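Local coordinates for protein DNA annealing helicase and endonuclease ZRANB3 (Homo sapiens, PDB 5MKW) that anneals DNA strands as an ATP-driven helicase and cuts DNA as an endonuclease to protect stalled replication forks, this piece being its zinc-bound HNH nuclease domain, at residues V74-P79 / D90-L95. Residues are numbered along the deposited sequence; the frame is centred on the assembly and turned at random.
Sequences VDHIKP and DNLQTL
Asp75 and Gln93 form the hydrogen-bonded pair of a two-stranded antiparallel ribbon, flanked by the non-hydrogen-bonded pairs Val74–Thr94 and His76–Leu92; the short strands 74-76 and 92-95 run at 128° to each other. Asp75 N meets Gln93 O at 2.8 Å, and Gln93 N returns the bond to Asp75 O. Beyond the strand end Ile77 N reaches Asn91 O at 2.7 Å. Asn91 then ties down the turn with its side chain: OD1 takes Lys78 N at 2.9 Å, while ND2 points almost straight at Lys78 O, 3.2 Å away and in the amide's own plane. The CG of Asn91 lies anti to its backbone N (chi1 -164°), which carries the amide across to the Lys78 backbone; Gln86 O takes a further ND2 bond, so three bonds fix the amide's rotation. The same ND2 approaches His76 CD2 obliquely, ring and amide planes 30° apart. Val74 CG1 packs on Leu92 CB at 3.8 Å, and helix 5-16 covers both residues. Ile77 CD1 rests against Leu92 O, while its CG1 packs against Gln93 CB. Near the zinc end, Leu95 CD1 touches Asp75 CB at 3.7 Å. Asp75 OD1 accepts the next backbone N-H, that of His76, and the Asp75 side chain also touches His100 and Arg103 of helix 97-118. This hairpin leading into a long helix is the core of the His-Me finger (beta-beta-alpha metal) fold of HNH nucleases, here running directly into the zinc ligands Cys96 and Cys99.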
ATOM      1  N   VAL A  74      -5.335   1.981  -1.160  1.00 20.83           N
ATOM      2  CA  VAL A  74      -6.338   1.492  -2.105  0.50 22.04           C
ATOM      3  C   VAL A  74      -5.745   1.401  -3.500  1.00 22.33           C
ATOM      4  O   VAL A  74      -5.024   2.313  -3.937  1.00 21.39           O
ATOM      5  CB  VAL A  74      -7.544   2.447  -2.145  0.50 24.53           C
ATOM      6  CG1 VAL A  74      -8.554   2.015  -3.194  0.50 25.73           C
ATOM      7  CG2 VAL A  74      -8.190   2.490  -0.778  0.50 25.40           C
ATOM      8  N   ASP A  75      -6.049   0.329  -4.219  1.00 22.97           N
ATOM      9  CA  ASP A  75      -5.561   0.205  -5.581  1.00 26.00           C
ATOM     10  C   ASP A  75      -6.577  -0.566  -6.407  1.00 26.19           C
ATOM     11  O   ASP A  75      -7.614  -1.012  -5.890  1.00 23.28           O
ATOM     12  CB  ASP A  75      -4.194  -0.505  -5.575  1.00 28.01           C
ATOM     13  CG  ASP A  75      -3.312  -0.159  -6.793  1.00 36.82           C
ATOM     14  OD1 ASP A  75      -3.838   0.284  -7.858  1.00 36.48           O
ATOM     15  OD2 ASP A  75      -2.099  -0.438  -6.699  1.00 39.54           O
ATOM     16  N   HIS A  76      -6.300  -0.712  -7.694  1.00 25.25           N
ATOM     17  CA  HIS A  76      -7.229  -1.383  -8.605  1.00 26.46           C
ATOM     18  C   HIS A  76      -7.221  -2.886  -8.411  1.00 26.67           C
ATOM     19  O   HIS A  76      -6.164  -3.491  -8.194  1.00 27.07           O
ATOM     20  CB  HIS A  76      -6.854  -1.110 -10.064  1.00 29.82           C
ATOM     21  CG  HIS A  76      -6.919   0.326 -10.431  1.00 33.20           C
ATOM     22  ND1 HIS A  76      -5.800   1.072 -10.705  1.00 36.98           N
ATOM     23  CD2 HIS A  76      -7.970   1.167 -10.532  1.00 37.36           C
ATOM     24  CE1 HIS A  76      -6.161   2.306 -11.009  1.00 36.92           C
ATOM     25  NE2 HIS A  76      -7.471   2.393 -10.899  1.00 39.99           N
ATOM     26  N   ILE A  77      -8.379  -3.514  -8.600  1.00 26.63           N
ATOM     27  CA  ILE A  77      -8.425  -4.962  -8.667  1.00 29.99           C
ATOM     28  C   ILE A  77      -7.994  -5.430 -10.056  1.00 32.50           C
ATOM     29  O   ILE A  77      -7.157  -6.325 -10.164  1.00 33.28           O
ATOM     30  CB  ILE A  77      -9.816  -5.525  -8.382  1.00 32.51           C
ATOM     31  CG1 ILE A  77     -10.269  -5.178  -6.960  1.00 30.73           C
ATOM     32  CG2 ILE A  77      -9.817  -7.036  -8.627  1.00 35.06           C
ATOM     33  CD1 ILE A  77     -11.760  -5.350  -6.751  1.00 30.75           C
ATOM     34  N   LYS A  78      -8.540  -4.787 -11.097  1.00 31.03           N
ATOM     35  CA  LYS A  78      -8.146  -5.033 -12.493  1.00 38.76           C
ATOM     36  C   LYS A  78      -7.466  -3.781 -13.046  1.00 38.98           C
ATOM     37  O   LYS A  78      -8.141  -2.767 -13.384  1.00 32.74           O
ATOM     38  CB  LYS A  78      -9.363  -5.359 -13.360  1.00 39.49           C
ATOM     39  CG  LYS A  78     -10.293  -6.382 -12.724  1.00 46.37           C
ATOM     40  CD  LYS A  78     -11.251  -7.031 -13.736  1.00 53.26           C
ATOM     41  CE  LYS A  78     -12.535  -7.526 -13.075  1.00 60.41           C
ATOM     42  NZ  LYS A  78     -12.818  -8.964 -13.367  1.00 64.32           N
ATOM     43  N   PRO A  79      -6.134  -3.752 -12.927  1.00 41.98           N
ATOM     44  CA  PRO A  79      -5.456  -2.638 -13.592  1.00 46.50           C
ATOM     45  C   PRO A  79      -5.244  -2.932 -15.070  1.00 49.78           C
ATOM     46  O   PRO A  79      -5.103  -4.082 -15.496  1.00 46.03           O
ATOM     47  CB  PRO A  79      -4.109  -2.544 -12.882  1.00 43.05           C
ATOM     48  CG  PRO A  79      -3.866  -3.919 -12.348  1.00 42.15           C
ATOM     49  CD  PRO A  79      -5.217  -4.539 -12.077  1.00 42.84           C
ATOM     50  N   ASP A  90     -16.229  -0.922  -7.124  1.00 33.77           N
ATOM     51  CA  ASP A  90     -16.203  -2.336  -7.432  1.00 36.31           C
ATOM     52  C   ASP A  90     -14.920  -2.794  -8.129  1.00 32.60           C
ATOM     53  O   ASP A  90     -14.719  -3.986  -8.373  1.00 34.23           O
ATOM     54  CB  ASP A  90     -17.430  -2.713  -8.279  1.00 46.17           C
ATOM     55  CG  ASP A  90     -17.444  -2.033  -9.666  1.00 51.62           C
ATOM     56  OD1 ASP A  90     -16.366  -1.826 -10.295  1.00 54.70           O
ATOM     57  OD2 ASP A  90     -18.561  -1.743 -10.154  1.00 64.81           O
ATOM     58  N   ASN A  91     -14.055  -1.854  -8.458  1.00 28.60           N
ATOM     59  CA  ASN A  91     -12.713  -2.190  -8.965  1.00 29.51           C
ATOM     60  C   ASN A  91     -11.581  -1.793  -8.005  1.00 25.56           C
ATOM     61  O   ASN A  91     -10.426  -1.768  -8.397  1.00 27.38           O
ATOM     62  CB  ASN A  91     -12.453  -1.523 -10.329  1.00 26.49           C
ATOM     63  CG  ASN A  91     -11.272  -2.125 -11.055  1.00 27.07           C
ATOM     64  OD1 ASN A  91     -11.016  -3.322 -10.958  1.00 25.96           O
ATOM     65  ND2 ASN A  91     -10.513  -1.286 -11.758  1.00 27.62           N
ATOM     66  N   LEU A  92     -11.906  -1.597  -6.734  1.00 24.83           N
ATOM     67  CA  LEU A  92     -10.897  -1.191  -5.762  1.00 25.80           C
ATOM     68  C   LEU A  92     -10.678  -2.200  -4.621  1.00 23.40           C
ATOM     69  O   LEU A  92     -11.596  -2.899  -4.205  1.00 22.22           O
ATOM     70  CB  LEU A  92     -11.274   0.152  -5.181  1.00 26.88           C
ATOM     71  CG  LEU A  92     -11.359   1.301  -6.192  1.00 27.08           C
ATOM     72  CD1 LEU A  92     -11.660   2.617  -5.478  1.00 28.85           C
ATOM     73  CD2 LEU A  92     -10.081   1.430  -6.996  1.00 28.15           C
ATOM     74  N   GLN A  93      -9.472  -2.201  -4.069  1.00 20.56           N
ATOM     75  CA  GLN A  93      -9.096  -3.132  -3.041  1.00 19.24           C
ATOM     76  C   GLN A  93      -8.011  -2.499  -2.180  1.00 21.71           C
ATOM     77  O   GLN A  93      -7.282  -1.617  -2.629  1.00 18.62           O
ATOM     78  CB  GLN A  93      -8.626  -4.454  -3.636  1.00 20.21           C
ATOM     79  CG  GLN A  93      -7.234  -4.391  -4.271  1.00 20.16           C
ATOM     80  CD  GLN A  93      -6.778  -5.650  -4.940  1.00 20.14           C
ATOM     81  OE1 GLN A  93      -5.979  -5.625  -5.922  1.00 22.54           O
ATOM     82  NE2 GLN A  93      -7.397  -6.717  -4.571  1.00 19.89           N
ATOM     83  N   THR A  94      -7.919  -3.010  -0.959  1.00 20.04           N
ATOM     84  CA  THR A  94      -6.879  -2.707  -0.023  1.00 18.89           C
ATOM     85  C   THR A  94      -5.679  -3.570  -0.316  1.00 17.57           C
ATOM     86  O   THR A  94      -5.782  -4.805  -0.462  1.00 17.98           O
ATOM     87  CB  THR A  94      -7.387  -3.012   1.418  1.00 19.15           C
ATOM     88  OG1 THR A  94      -8.576  -2.245   1.685  1.00 18.30           O
ATOM     89  CG2 THR A  94      -6.332  -2.657   2.420  1.00 18.93           C
ATOM     90  N   LEU A  95      -4.536  -2.908  -0.402  1.00 17.12           N
ATOM     91  CA  LEU A  95      -3.234  -3.575  -0.462  1.00 19.20           C
ATOM     92  C   LEU A  95      -2.374  -3.054   0.679  1.00 18.39           C
ATOM     93  O   LEU A  95      -2.337  -1.834   0.934  1.00 18.90           O
ATOM     94  CB  LEU A  95      -2.509  -3.259  -1.789  1.00 20.48           C
ATOM     95  CG  LEU A  95      -3.109  -3.690  -3.128  1.00 22.88           C
ATOM     96  CD1 LEU A  95      -2.164  -3.342  -4.272  1.00 25.39           C
ATOM     97  CD2 LEU A  95      -3.416  -5.174  -3.155  1.00 24.34           C
TER